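Local structure of laminin subunit ALPHA-1 (Mus musculus, 2JD4) at residues R42-V47 with M173-Q178; L81-D86 with V108-I113; L32-Q37 with Q177-D182; L59-A64 with R142-G147. The protein probably helps anchor laminin-111 at cell surfaces in basement membranes through its LG4-5 domain pair, each domain of which holds a magnesium ion here. The protein carries 4 engineered substitutions. All blocks are in the same frame, centred on the assembly; numbering follows the deposited sequence.

Four nested closures fold LG4, the first of the two laminin G domains in this fragment. From the N terminus the chain passes through residues 32-37, 42-47, 59-64 and 81-86, then meets their partners in reverse order. Contact 2 closes first, at 108-113; contact 4 follows at 142-147, contact 1 at 173-178 and contact 3, the outermost, at 177-182. Contacts 1 and 3 share Gln177 and Gln178, so their ends overlap on one hairpin. Contact 1 lies within one sheet of the sandwich and contact 4 within the other, whereas contacts 2 and 3 bridge the two. Tyr61 of contact 4 crosses the core to Thr110 of contact 2, and strand 31-35 pairs with strand 143-146.

Contact 1: residues R42-V47 with M173-Q178; sequences RKRLQV and MVNGQQ
The tip of a two-residue beta hairpin, built from strands 167-174 and 177-178, docks through Asn175 onto Arg44 and Gln46 of strand 44-53. The Asn175 amide lies along the strand and uses both of its polar atoms. OD1 accepts the backbone N of Gln46 almost head-on at 2.9 Å, while ND2 donates to Arg44 O at 3.1 Å, reaching that oxygen from 48° above its carbonyl plane. With CG anti to the carbonyl carbon (chi1 -68°), the amide is turned toward strand 44-53. The backbone N of Asn175 makes a third bond, 2.8 Å to Gln46 O. A leucine in place of Asn175 would probably leave Gln46 N and Arg44 O without their mates and weaken the grip of the hairpin tip on the strand. Val174 to Gln177 form a type I' turn, a tight turn in which Asn-Gly is a common central pair; a side chain on Gly176 would run into the carbonyl O of the preceding residue. In the laminin G sandwich, strand 167-174 pairs with strand 44-53 within one antiparallel sheet and carries strand 177-178 on its other side. Val47 faces Val174 as a non-hydrogen-bonded pair, their CG2 atoms 4.4 Å apart on the buried face that also carries Leu45. On the opposite face the Arg44 chain bends at chi3 and runs past Asn175 in the reverse direction; Asn175 ND2 lies over one face of the guanidinium, the two planes inclined by 41°. Water 1 donates to Gln46 O and accepts Gly176 N at 2.9 Å.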
loop_
_atom_site.group_PDB
_atom_site.type_symbol
_atom_site.label_atom_id
_atom_site.label_comp_id
_atom_site.label_asym_id
_atom_site.label_seq_id
_atom_site.Cartn_x
_atom_site.Cartn_y
_atom_site.Cartn_z
ATOM N N ARG A 42 29.827 15.982 -2.970
ATOM C CA ARG A 42 30.930 15.280 -3.625
ATOM C C ARG A 42 31.770 14.416 -2.684
ATOM O O ARG A 42 32.064 13.257 -2.985
ATOM C CB ARG A 42 31.835 16.286 -4.341
ATOM C CG ARG A 42 31.199 16.921 -5.577
ATOM C CD ARG A 42 32.105 17.984 -6.168
ATOM N NE ARG A 42 32.248 19.129 -5.271
ATOM C CZ ARG A 42 33.016 20.183 -5.526
ATOM N NH1 ARG A 42 33.715 20.237 -6.652
ATOM N NH2 ARG A 42 33.081 21.185 -4.660
ATOM N N LYS A 43 32.148 14.973 -1.540
ATOM C CA LYS A 43 32.969 14.244 -0.582
ATOM C C LYS A 43 32.226 13.873 0.690
ATOM O O LYS A 43 32.783 13.223 1.572
ATOM C CB LYS A 43 34.205 15.077 -0.221
ATOM C CG LYS A 43 35.269 15.139 -1.309
ATOM C CD LYS A 43 35.954 13.786 -1.476
ATOM C CE LYS A 43 37.049 13.839 -2.532
ATOM N NZ LYS A 43 38.115 14.810 -2.172
ATOM N N ARG A 44 30.967 14.278 0.792
ATOM C CA ARG A 44 30.201 13.975 1.992
ATOM C C ARG A 44 28.698 14.076 1.772
ATOM O O ARG A 44 28.202 15.071 1.241
ATOM C CB ARG A 44 30.628 14.920 3.121
ATOM C CG ARG A 44 29.857 14.764 4.422
ATOM C CD ARG A 44 30.509 15.574 5.534
ATOM N NE ARG A 44 30.558 17.004 5.236
ATOM C CZ ARG A 44 29.499 17.807 5.240
ATOM N NH1 ARG A 44 28.299 17.320 5.528
ATOM N NH2 ARG A 44 29.637 19.097 4.961
ATOM N N LEU A 45 27.984 13.027 2.170
ATOM C CA LEU A 45 26.531 12.991 2.048
ATOM C C LEU A 45 25.938 12.462 3.344
ATOM O O LEU A 45 26.014 11.266 3.627
ATOM C CB LEU A 45 26.099 12.092 0.882
ATOM C CG LEU A 45 24.584 11.877 0.714
ATOM C CD1 LEU A 45 23.912 13.185 0.308
ATOM C CD2 LEU A 45 24.322 10.796 -0.331
ATOM N N GLN A 46 25.372 13.358 4.146
ATOM C CA GLN A 46 24.746 12.961 5.400
ATOM C C GLN A 46 23.279 13.342 5.353
ATOM O O GLN A 46 22.936 14.520 5.246
ATOM C CB GLN A 46 25.391 13.647 6.607
ATOM C CG GLN A 46 24.683 13.298 7.923
ATOM C CD GLN A 46 25.156 14.129 9.111
ATOM O OE1 GLN A 46 26.299 14.003 9.563
ATOM N NE2 GLN A 46 24.276 14.988 9.619
ATOM N N VAL A 47 22.417 12.340 5.433
ATOM C CA VAL A 47 20.984 12.577 5.399
ATOM C C VAL A 47 20.341 12.103 6.696
ATOM O O VAL A 47 20.618 11.001 7.182
ATOM C CB VAL A 47 20.322 11.834 4.220
ATOM C CG1 VAL A 47 18.825 12.131 4.185
ATOM C CG2 VAL A 47 20.976 12.249 2.904
ATOM N N MET A 173 17.076 16.459 6.573
ATOM C CA MET A 173 18.256 17.309 6.521
ATOM C C MET A 173 19.344 16.682 5.658
ATOM O O MET A 173 19.522 15.466 5.659
ATOM C CB MET A 173 18.833 17.493 7.920
ATOM C CG MET A 173 17.931 18.168 8.917
ATOM S SD MET A 173 18.750 18.159 10.521
ATOM C CE MET A 173 20.369 18.797 10.074
ATOM N N VAL A 174 20.072 17.523 4.932
ATOM C CA VAL A 174 21.176 17.068 4.095
ATOM C C VAL A 174 22.380 17.925 4.494
ATOM O O VAL A 174 22.318 19.153 4.423
ATOM C CB VAL A 174 20.877 17.258 2.596
ATOM C CG1 VAL A 174 22.108 16.907 1.776
ATOM C CG2 VAL A 174 19.716 16.362 2.172
ATOM N N ASN A 175 23.458 17.281 4.940
ATOM C CA ASN A 175 24.657 17.998 5.375
ATOM C C ASN A 175 24.350 19.171 6.320
ATOM O O ASN A 175 24.820 20.298 6.116
ATOM C CB ASN A 175 25.460 18.486 4.155
ATOM C CG ASN A 175 26.077 17.337 3.368
ATOM O OD1 ASN A 175 25.744 16.172 3.598
ATOM N ND2 ASN A 175 26.972 17.659 2.428
ATOM N N GLY A 176 23.548 18.898 7.347
ATOM C CA GLY A 176 23.216 19.916 8.330
ATOM C C GLY A 176 22.141 20.933 7.991
ATOM O O GLY A 176 21.771 21.747 8.845
ATOM N N GLN A 177 21.637 20.903 6.762
ATOM C CA GLN A 177 20.598 21.844 6.342
ATOM C C GLN A 177 19.235 21.179 6.223
ATOM O O GLN A 177 19.106 20.115 5.623
ATOM C CB GLN A 177 20.945 22.469 4.988
ATOM C CG GLN A 177 19.731 23.074 4.274
ATOM C CD GLN A 177 19.940 23.240 2.778
ATOM O OE1 GLN A 177 20.543 22.385 2.126
ATOM N NE2 GLN A 177 19.426 24.331 2.224
ATOM N N GLN A 178 18.215 21.820 6.780
ATOM C CA GLN A 178 16.865 21.284 6.698
ATOM C C GLN A 178 16.275 21.700 5.348
ATOM O O GLN A 178 16.277 22.877 5.003
ATOM C CB GLN A 178 16.013 21.831 7.853
ATOM C CG GLN A 178 14.549 21.409 7.817
ATOM C CD GLN A 178 13.793 21.802 9.078
ATOM O OE1 GLN A 178 12.563 21.740 9.122
ATOM N NE2 GLN A 178 14.529 22.199 10.115
HETATM O O HOH W 1 22.288 16.371 7.773
#

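Contact 2: residues L81-D86 with V108-I113; sequences LHFMFD and VKTEYI
Phe83 and Thr110 meet where the two strands come closest, their CA atoms 6.9 Å apart. Thr110 CB stands 3.7 Å from the centroid of the Phe83 ring, 4° off the ring normal, an almost central CH-pi contact. Phe83 CG lies anti to the backbone N (chi1 168°), which carries the ring across to Thr110, and Tyr112 CB sits at the ring edge. Thr110 OG1 bonds to Tyr61 OH from the facing sheet. Replacing Phe83 with an alanine would probably open a gap over Thr110, whose CB would lose the ring face it packs on. Toward both ends the backbones diverge. There Leu81 CD1 touches Val108 CG2 tip to tip at 3.8 Å. The Phe85 and Tyr112 side chains cross, Tyr112 CB lying over one face of the Phe85 ring and Phe85 CZ 3.9 Å from Tyr112 CD1, with the ring planes 38° apart; Tyr112 OH is held by Arg42 O. By contrast, Lys109 and Glu111 turn to the partly exposed outer side of strand 106-113, as His82 does on strand 80-86. No hydrogen bond joins strands 80-86 and 106-113; their mostly apolar inward side chains pack two sheets face to face, as is typical of the concanavalin-like beta sandwich of laminin G domains.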
loop_
_atom_site.group_PDB
_atom_site.type_symbol
_atom_site.label_atom_id
_atom_site.label_comp_id
_atom_site.label_asym_id
_atom_site.label_seq_id
_atom_site.Cartn_x
_atom_site.Cartn_y
_atom_site.Cartn_z
ATOM N N LEU A 81 16.358 -1.539 6.375
ATOM C CA LEU A 81 17.028 -0.507 5.589
ATOM C C LEU A 81 18.344 -0.871 4.906
ATOM O O LEU A 81 19.192 -1.560 5.481
ATOM C CB LEU A 81 17.253 0.726 6.471
ATOM C CG LEU A 81 15.989 1.389 7.026
ATOM C CD1 LEU A 81 16.359 2.481 8.034
ATOM C CD2 LEU A 81 15.187 1.966 5.872
ATOM N N HIS A 82 18.503 -0.375 3.679
ATOM C CA HIS A 82 19.702 -0.580 2.863
ATOM C C HIS A 82 20.118 0.761 2.243
ATOM O O HIS A 82 19.312 1.421 1.587
ATOM C CB HIS A 82 19.419 -1.592 1.744
ATOM C CG HIS A 82 18.991 -2.935 2.243
ATOM N ND1 HIS A 82 19.888 -3.904 2.638
ATOM C CD2 HIS A 82 17.759 -3.460 2.446
ATOM C CE1 HIS A 82 19.228 -4.968 3.062
ATOM N NE2 HIS A 82 17.934 -4.723 2.957
ATOM N N PHE A 83 21.375 1.147 2.460
ATOM C CA PHE A 83 21.939 2.398 1.946
ATOM C C PHE A 83 23.074 2.065 0.985
ATOM O O PHE A 83 24.018 1.370 1.361
ATOM C CB PHE A 83 22.470 3.239 3.129
ATOM C CG PHE A 83 23.336 4.415 2.732
ATOM C CD1 PHE A 83 22.945 5.297 1.726
ATOM C CD2 PHE A 83 24.528 4.673 3.415
ATOM C CE1 PHE A 83 23.729 6.427 1.406
ATOM C CE2 PHE A 83 25.311 5.791 3.105
ATOM C CZ PHE A 83 24.912 6.670 2.100
ATOM N N MET A 84 22.986 2.547 -0.252
ATOM C CA MET A 84 24.049 2.282 -1.219
ATOM C C MET A 84 24.287 3.444 -2.180
ATOM O O MET A 84 23.383 4.235 -2.476
ATOM C CB MET A 84 23.744 1.005 -2.017
ATOM C CG MET A 84 22.675 1.146 -3.088
ATOM S SD MET A 84 22.494 -0.383 -4.064
ATOM C CE MET A 84 21.536 -1.392 -2.934
ATOM N N PHE A 85 25.517 3.540 -2.668
ATOM C CA PHE A 85 25.898 4.596 -3.600
ATOM C C PHE A 85 27.055 4.121 -4.472
ATOM O O PHE A 85 27.735 3.153 -4.135
ATOM C CB PHE A 85 26.310 5.859 -2.827
ATOM C CG PHE A 85 27.429 5.635 -1.844
ATOM C CD1 PHE A 85 28.759 5.687 -2.251
ATOM C CD2 PHE A 85 27.150 5.346 -0.513
ATOM C CE1 PHE A 85 29.801 5.452 -1.340
ATOM C CE2 PHE A 85 28.181 5.111 0.403
ATOM C CZ PHE A 85 29.508 5.163 -0.015
ATOM N N ASP A 86 27.260 4.802 -5.593
ATOM C CA ASP A 86 28.343 4.474 -6.522
ATOM C C ASP A 86 28.960 5.806 -6.928
ATOM O O ASP A 86 28.266 6.678 -7.454
ATOM C CB ASP A 86 27.792 3.773 -7.769
ATOM C CG ASP A 86 28.878 3.089 -8.596
ATOM O OD1 ASP A 86 29.994 3.639 -8.706
ATOM O OD2 ASP A 86 28.604 2.003 -9.154
ATOM N N VAL A 108 16.314 8.249 11.221
ATOM C CA VAL A 108 17.262 7.530 10.377
ATOM C C VAL A 108 18.348 8.451 9.849
ATOM O O VAL A 108 18.088 9.599 9.507
ATOM C CB VAL A 108 16.538 6.882 9.178
ATOM C CG1 VAL A 108 17.557 6.268 8.218
ATOM C CG2 VAL A 108 15.559 5.813 9.682
ATOM N N LYS A 109 19.571 7.941 9.790
ATOM C CA LYS A 109 20.689 8.721 9.293
ATOM C C LYS A 109 21.561 7.853 8.386
ATOM O O LYS A 109 21.877 6.717 8.730
ATOM C CB LYS A 109 21.525 9.246 10.467
ATOM C CG LYS A 109 22.677 10.151 10.056
ATOM C CD LYS A 109 23.739 10.229 11.152
ATOM C CE LYS A 109 23.176 10.715 12.476
ATOM N NZ LYS A 109 24.228 10.709 13.537
ATOM N N THR A 110 21.920 8.377 7.218
ATOM C CA THR A 110 22.786 7.652 6.297
ATOM C C THR A 110 23.982 8.564 6.072
ATOM O O THR A 110 23.821 9.756 5.806
ATOM C CB THR A 110 22.096 7.338 4.944
ATOM O OG1 THR A 110 21.753 8.553 4.270
ATOM C CG2 THR A 110 20.835 6.510 5.171
ATOM N N GLU A 111 25.182 8.007 6.179
ATOM C CA GLU A 111 26.374 8.821 6.028
ATOM C C GLU A 111 27.508 8.276 5.192
ATOM O O GLU A 111 28.026 7.198 5.453
ATOM C CB GLU A 111 26.946 9.167 7.399
ATOM C CG GLU A 111 26.234 10.273 8.131
ATOM C CD GLU A 111 26.939 10.633 9.420
ATOM O OE1 GLU A 111 26.482 10.189 10.495
ATOM O OE2 GLU A 111 27.963 11.347 9.350
ATOM N N TYR A 112 27.880 9.056 4.186
ATOM C CA TYR A 112 29.007 8.759 3.322
ATOM C C TYR A 112 29.954 9.915 3.625
ATOM O O TYR A 112 29.607 11.075 3.408
ATOM C CB TYR A 112 28.610 8.807 1.849
ATOM C CG TYR A 112 29.727 9.283 0.930
ATOM C CD1 TYR A 112 30.988 8.678 0.950
ATOM C CD2 TYR A 112 29.525 10.348 0.052
ATOM C CE1 TYR A 112 32.024 9.133 0.115
ATOM C CE2 TYR A 112 30.549 10.808 -0.787
ATOM C CZ TYR A 112 31.794 10.198 -0.749
ATOM O OH TYR A 112 32.804 10.660 -1.569
ATOM N N ILE A 113 31.130 9.617 4.157
ATOM C CA ILE A 113 32.077 10.679 4.450
ATOM C C ILE A 113 33.511 10.179 4.294
ATOM O O ILE A 113 33.918 9.201 4.922
ATOM C CB ILE A 113 31.841 11.262 5.866
ATOM C CG1 ILE A 113 32.738 12.484 6.077
ATOM C CG2 ILE A 113 32.085 10.205 6.925
ATOM C CD1 ILE A 113 32.425 13.257 7.336
#

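Contact 3: residues L32-Q37 with Q177-D182; sequences LVLPLQ and QQLDKD. Engineered in segment 32-37: Gln37 (natural residue Asn).
No ring face carries the meeting of Leu34 with Leu179: neither segment has an aromatic residue, and the flat groups that take part are peptide units touched by leucine carbons. Leu34 CD2 lies 4.2 Å from Asp180 O, and the carbonyl O of Pro35 is 4.3 Å from Leu179 CG. The rest is aliphatic. Leu179 CD2 is wedged between two methyls of the facing segment, 4.0 Å from Leu34 CD1 and 4.0 Å from Leu36 CD2, and both leucines cross it at a slant. Leu34 also leans on the start of Lys181, its CD2 4.1 Å from Lys181 CA. Farther out, the Lys181 chain, bent at chi3 (67°), crosses Leu32 at about a right angle, with CE 4.1 Å from Leu32 CD1. The ammonium end continues to Gly170 O on strand 167-174, and CE also packs on Leu146. In the laminin G sandwich, strand 31-35 belongs to one sheet and strand 177-178 to the other; Leu179 and Lys181 pack between strands 31-35 and 167-174, with Leu179 also resting on Val174. No hydrogen bond joins the two segments. Their adhesion therefore rests on dispersion and the hydrophobic effect, with the lysine lending its methylene chain to the apolar cluster while its charged nitrogen is satisfied by a backbone oxygen.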
loop_
_atom_site.group_PDB
_atom_site.type_symbol
_atom_site.label_atom_id
_atom_site.label_comp_id
_atom_site.label_asym_id
_atom_site.label_seq_id
_atom_site.Cartn_x
_atom_site.Cartn_y
_atom_site.Cartn_z
ATOM N N LEU A 32 8.205 13.625 -4.019
ATOM C CA LEU A 32 8.478 15.057 -3.975
ATOM C C LEU A 32 9.865 15.199 -4.609
ATOM O O LEU A 32 10.740 14.364 -4.377
ATOM C CB LEU A 32 8.560 15.584 -2.534
ATOM C CG LEU A 32 7.328 15.647 -1.630
ATOM C CD1 LEU A 32 7.734 16.240 -0.283
ATOM C CD2 LEU A 32 6.246 16.496 -2.281
ATOM N N VAL A 33 10.055 16.229 -5.420
ATOM C CA VAL A 33 11.355 16.493 -6.023
ATOM C C VAL A 33 11.812 17.771 -5.332
ATOM O O VAL A 33 11.211 18.832 -5.507
ATOM C CB VAL A 33 11.251 16.719 -7.540
ATOM C CG1 VAL A 33 12.623 17.081 -8.108
ATOM C CG2 VAL A 33 10.715 15.453 -8.214
ATOM N N LEU A 34 12.855 17.652 -4.520
ATOM C CA LEU A 34 13.371 18.779 -3.756
ATOM C C LEU A 34 14.706 19.313 -4.267
ATOM O O LEU A 34 15.610 18.547 -4.611
ATOM C CB LEU A 34 13.524 18.369 -2.292
ATOM C CG LEU A 34 12.299 17.760 -1.603
ATOM C CD1 LEU A 34 12.657 17.414 -0.166
ATOM C CD2 LEU A 34 11.141 18.745 -1.634
ATOM N N PRO A 35 14.851 20.644 -4.308
ATOM C CA PRO A 35 16.087 21.276 -4.778
ATOM C C PRO A 35 17.205 21.149 -3.748
ATOM O O PRO A 35 16.945 21.185 -2.551
ATOM C CB PRO A 35 15.691 22.752 -4.963
ATOM C CG PRO A 35 14.180 22.782 -4.813
ATOM C CD PRO A 35 13.873 21.655 -3.882
ATOM N N LEU A 36 18.440 20.978 -4.217
ATOM C CA LEU A 36 19.606 20.922 -3.336
ATOM C C LEU A 36 20.440 22.123 -3.777
ATOM O O LEU A 36 20.978 22.128 -4.885
ATOM C CB LEU A 36 20.424 19.642 -3.551
ATOM C CG LEU A 36 19.822 18.285 -3.181
ATOM C CD1 LEU A 36 20.837 17.188 -3.473
ATOM C CD2 LEU A 36 19.424 18.276 -1.719
ATOM N N GLN A 37 20.554 23.141 -2.931
ATOM C CA GLN A 37 21.313 24.325 -3.320
ATOM C C GLN A 37 22.621 24.582 -2.587
ATOM O O GLN A 37 23.633 24.894 -3.216
ATOM C CB GLN A 37 20.437 25.576 -3.203
ATOM C CG GLN A 37 19.131 25.508 -3.973
ATOM C CD GLN A 37 17.947 25.176 -3.083
ATOM O OE1 GLN A 37 17.919 24.133 -2.422
ATOM N NE2 GLN A 37 16.959 26.066 -3.060
ATOM N N GLN A 177 21.637 20.903 6.762
ATOM C CA GLN A 177 20.598 21.844 6.342
ATOM C C GLN A 177 19.235 21.179 6.223
ATOM O O GLN A 177 19.106 20.115 5.623
ATOM C CB GLN A 177 20.945 22.469 4.988
ATOM C CG GLN A 177 19.731 23.074 4.274
ATOM C CD GLN A 177 19.940 23.240 2.778
ATOM O OE1 GLN A 177 20.543 22.385 2.126
ATOM N NE2 GLN A 177 19.426 24.331 2.224
ATOM N N GLN A 178 18.215 21.820 6.780
ATOM C CA GLN A 178 16.865 21.284 6.698
ATOM C C GLN A 178 16.275 21.700 5.348
ATOM O O GLN A 178 16.277 22.877 5.003
ATOM C CB GLN A 178 16.013 21.831 7.853
ATOM C CG GLN A 178 14.549 21.409 7.817
ATOM C CD GLN A 178 13.793 21.802 9.078
ATOM O OE1 GLN A 178 12.563 21.740 9.122
ATOM N NE2 GLN A 178 14.529 22.199 10.115
ATOM N N LEU A 179 15.793 20.732 4.573
ATOM C CA LEU A 179 15.203 21.025 3.264
ATOM C C LEU A 179 13.770 21.541 3.418
ATOM O O LEU A 179 13.027 21.089 4.291
ATOM C CB LEU A 179 15.218 19.765 2.389
ATOM C CG LEU A 179 16.350 19.571 1.365
ATOM C CD1 LEU A 179 17.678 20.031 1.932
ATOM C CD2 LEU A 179 16.411 18.106 0.945
ATOM N N ASP A 180 13.378 22.497 2.584
ATOM C CA ASP A 180 12.019 23.023 2.678
ATOM C C ASP A 180 11.101 22.127 1.856
ATOM O O ASP A 180 10.977 22.306 0.654
ATOM C CB ASP A 180 11.947 24.456 2.147
ATOM C CG ASP A 180 10.740 25.215 2.680
ATOM O OD1 ASP A 180 9.650 24.606 2.795
ATOM O OD2 ASP A 180 10.882 26.421 2.980
ATOM N N LYS A 181 10.465 21.161 2.509
ATOM C CA LYS A 181 9.577 20.236 1.811
ATOM C C LYS A 181 8.322 20.924 1.309
ATOM O O LYS A 181 7.602 20.369 0.481
ATOM C CB LYS A 181 9.178 19.083 2.727
ATOM C CG LYS A 181 10.339 18.229 3.192
ATOM C CD LYS A 181 9.869 17.215 4.215
ATOM C CE LYS A 181 8.951 16.187 3.592
ATOM N NZ LYS A 181 8.178 15.461 4.642
ATOM N N ASP A 182 8.069 22.129 1.812
ATOM C CA ASP A 182 6.896 22.900 1.421
ATOM C C ASP A 182 7.075 23.580 0.073
ATOM O O ASP A 182 6.109 24.080 -0.502
ATOM C CB ASP A 182 6.579 23.965 2.475
ATOM C CG ASP A 182 6.187 23.368 3.806
ATOM O OD1 ASP A 182 5.232 22.563 3.836
ATOM O OD2 ASP A 182 6.832 23.705 4.823
#

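Contact 4: residues L59-A64 with R142-G147; sequences LIYYVA and RKLYLG
Tyr62 and Tyr145 form a hydrogen-bonded antiparallel pair between strands 58-64 and 143-146, central neighbours in one sheet of the laminin G sandwich. Two backbone bonds of 2.9 Å join this pair, Tyr62 N to Tyr145 O and Tyr145 N to Tyr62 O. Gly147 N adds a shorter, straight bond of 2.7 Å to Ile60 O (171° at the hydrogen). A weaker CA-H...O contact runs from Tyr61 CA to Tyr145 O. Ile60 and Tyr61 both oppose Leu74 of the next strand, a classic beta bulge that leaves both side chains directed into the sandwich.

Among the aromatic contacts, the Tyr62 and Tyr145 side chains lie side by side, pointing the same way on one face of the sheet; Tyr145 CD1 reaches the edge of the Tyr62 ring, 3.9 Å from Tyr62 CD2. Tyr62 O lies in plane at the edge of the Tyr145 ring, 3.5 Å from Tyr145 CD1. Tyr62 OH is bonded to Tyr153 OH.

The apolar contacts gather on the other face. Tyr61 CB touches CD2 of Leu144 and CD1 of Leu146, while CG, set between the backbone N and the carbonyl carbon (chi1 81°), sends the ring away from strand 143-146 into the core. Val63 CG1 packs 3.8 Å from Leu144 CB. At Ala64, water 2 accepts Ala64 N at 2.9 Å and lies 2.7 Å from Lys143 O, which it probably bonds.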
loop_
_atom_site.group_PDB
_atom_site.type_symbol
_atom_site.label_atom_id
_atom_site.label_comp_id
_atom_site.label_asym_id
_atom_site.label_seq_id
_atom_site.Cartn_x
_atom_site.Cartn_y
_atom_site.Cartn_z
ATOM N N LEU A 59 11.188 2.773 -1.897
ATOM C CA LEU A 59 12.309 3.704 -2.053
ATOM C C LEU A 59 12.050 4.941 -1.187
ATOM O O LEU A 59 10.986 5.545 -1.275
ATOM C CB LEU A 59 12.467 4.099 -3.532
ATOM C CG LEU A 59 13.635 5.029 -3.894
ATOM C CD1 LEU A 59 14.072 4.794 -5.337
ATOM C CD2 LEU A 59 13.222 6.482 -3.687
ATOM N N ILE A 60 13.023 5.309 -0.353
ATOM C CA ILE A 60 12.874 6.457 0.541
ATOM C C ILE A 60 13.476 7.740 -0.050
ATOM O O ILE A 60 12.849 8.804 0.016
ATOM C CB ILE A 60 13.474 6.135 1.921
ATOM C CG1 ILE A 60 12.769 4.898 2.501
ATOM C CG2 ILE A 60 13.330 7.344 2.846
ATOM C CD1 ILE A 60 13.434 4.285 3.742
ATOM N N TYR A 61 14.688 7.658 -0.609
ATOM C CA TYR A 61 15.287 8.813 -1.291
ATOM C C TYR A 61 16.277 8.367 -2.358
ATOM O O TYR A 61 16.847 7.271 -2.276
ATOM C CB TYR A 61 15.949 9.805 -0.311
ATOM C CG TYR A 61 17.336 9.471 0.200
ATOM C CD1 TYR A 61 18.445 9.486 -0.648
ATOM C CD2 TYR A 61 17.548 9.201 1.549
ATOM C CE1 TYR A 61 19.726 9.245 -0.159
ATOM C CE2 TYR A 61 18.826 8.955 2.047
ATOM C CZ TYR A 61 19.910 8.981 1.183
ATOM O OH TYR A 61 21.175 8.745 1.672
ATOM N N TYR A 62 16.472 9.225 -3.356
ATOM C CA TYR A 62 17.369 8.942 -4.468
ATOM C C TYR A 62 17.966 10.220 -5.065
ATOM O O TYR A 62 17.279 11.237 -5.195
ATOM C CB TYR A 62 16.582 8.184 -5.542
ATOM C CG TYR A 62 17.292 7.942 -6.854
ATOM C CD1 TYR A 62 18.203 6.893 -7.001
ATOM C CD2 TYR A 62 17.020 8.736 -7.965
ATOM C CE1 TYR A 62 18.816 6.644 -8.223
ATOM C CE2 TYR A 62 17.630 8.498 -9.193
ATOM C CZ TYR A 62 18.524 7.452 -9.315
ATOM O OH TYR A 62 19.121 7.214 -10.530
ATOM N N VAL A 63 19.252 10.159 -5.404
ATOM C CA VAL A 63 19.966 11.264 -6.049
ATOM C C VAL A 63 20.873 10.604 -7.078
ATOM O O VAL A 63 21.388 9.508 -6.841
ATOM C CB VAL A 63 20.835 12.094 -5.066
ATOM C CG1 VAL A 63 19.946 12.894 -4.132
ATOM C CG2 VAL A 63 21.768 11.186 -4.286
ATOM N N ALA A 64 21.062 11.245 -8.225
ATOM C CA ALA A 64 21.897 10.642 -9.253
ATOM C C ALA A 64 22.362 11.608 -10.319
ATOM O O ALA A 64 21.776 12.678 -10.527
ATOM C CB ALA A 64 21.151 9.489 -9.911
ATOM N N ARG A 142 21.556 18.417 -8.855
ATOM C CA ARG A 142 21.138 19.192 -7.687
ATOM C C ARG A 142 19.661 18.962 -7.337
ATOM O O ARG A 142 18.911 19.924 -7.149
ATOM C CB ARG A 142 21.351 20.687 -7.956
ATOM C CG ARG A 142 22.757 21.095 -8.381
ATOM C CD ARG A 142 23.572 21.612 -7.205
ATOM N NE ARG A 142 23.988 20.537 -6.312
ATOM C CZ ARG A 142 24.386 20.720 -5.056
ATOM N NH1 ARG A 142 24.421 21.941 -4.536
ATOM N NH2 ARG A 142 24.756 19.679 -4.322
ATOM N N LYS A 143 19.246 17.702 -7.245
ATOM C CA LYS A 143 17.856 17.379 -6.928
ATOM C C LYS A 143 17.752 16.069 -6.162
ATOM O O LYS A 143 18.429 15.099 -6.488
ATOM C CB LYS A 143 17.026 17.254 -8.211
ATOM C CG LYS A 143 16.957 18.514 -9.053
ATOM C CD LYS A 143 16.230 18.264 -10.371
ATOM C CE LYS A 143 16.215 19.526 -11.236
ATOM N NZ LYS A 143 15.563 19.311 -12.562
ATOM N N LEU A 144 16.896 16.038 -5.146
ATOM C CA LEU A 144 16.713 14.821 -4.371
ATOM C C LEU A 144 15.269 14.363 -4.490
ATOM O O LEU A 144 14.348 15.151 -4.300
ATOM C CB LEU A 144 17.082 15.052 -2.898
ATOM C CG LEU A 144 16.870 13.878 -1.928
ATOM C CD1 LEU A 144 17.965 13.843 -0.868
ATOM C CD2 LEU A 144 15.510 14.006 -1.276
ATOM N N TYR A 145 15.079 13.092 -4.833
ATOM C CA TYR A 145 13.738 12.527 -4.957
ATOM C C TYR A 145 13.395 11.876 -3.625
ATOM O O TYR A 145 14.108 10.978 -3.169
ATOM C CB TYR A 145 13.694 11.485 -6.076
ATOM C CG TYR A 145 14.000 12.061 -7.436
ATOM C CD1 TYR A 145 15.317 12.270 -7.846
ATOM C CD2 TYR A 145 12.970 12.424 -8.304
ATOM C CE1 TYR A 145 15.600 12.821 -9.090
ATOM C CE2 TYR A 145 13.244 12.979 -9.548
ATOM C CZ TYR A 145 14.558 13.173 -9.936
ATOM O OH TYR A 145 14.826 13.711 -11.176
ATOM N N LEU A 146 12.308 12.336 -3.006
ATOM C CA LEU A 146 11.875 11.827 -1.708
ATOM C C LEU A 146 10.589 10.990 -1.756
ATOM O O LEU A 146 9.575 11.400 -2.336
ATOM C CB LEU A 146 11.676 12.999 -0.729
ATOM C CG LEU A 146 11.327 12.633 0.726
ATOM C CD1 LEU A 146 12.539 11.937 1.384
ATOM C CD2 LEU A 146 10.951 13.900 1.510
ATOM N N GLY A 147 10.648 9.810 -1.142
ATOM C CA GLY A 147 9.499 8.926 -1.074
ATOM C C GLY A 147 9.141 8.110 -2.300
ATOM O O GLY A 147 8.292 7.223 -2.219
HETATM O O HOH W 2 20.019 13.983 -8.292
#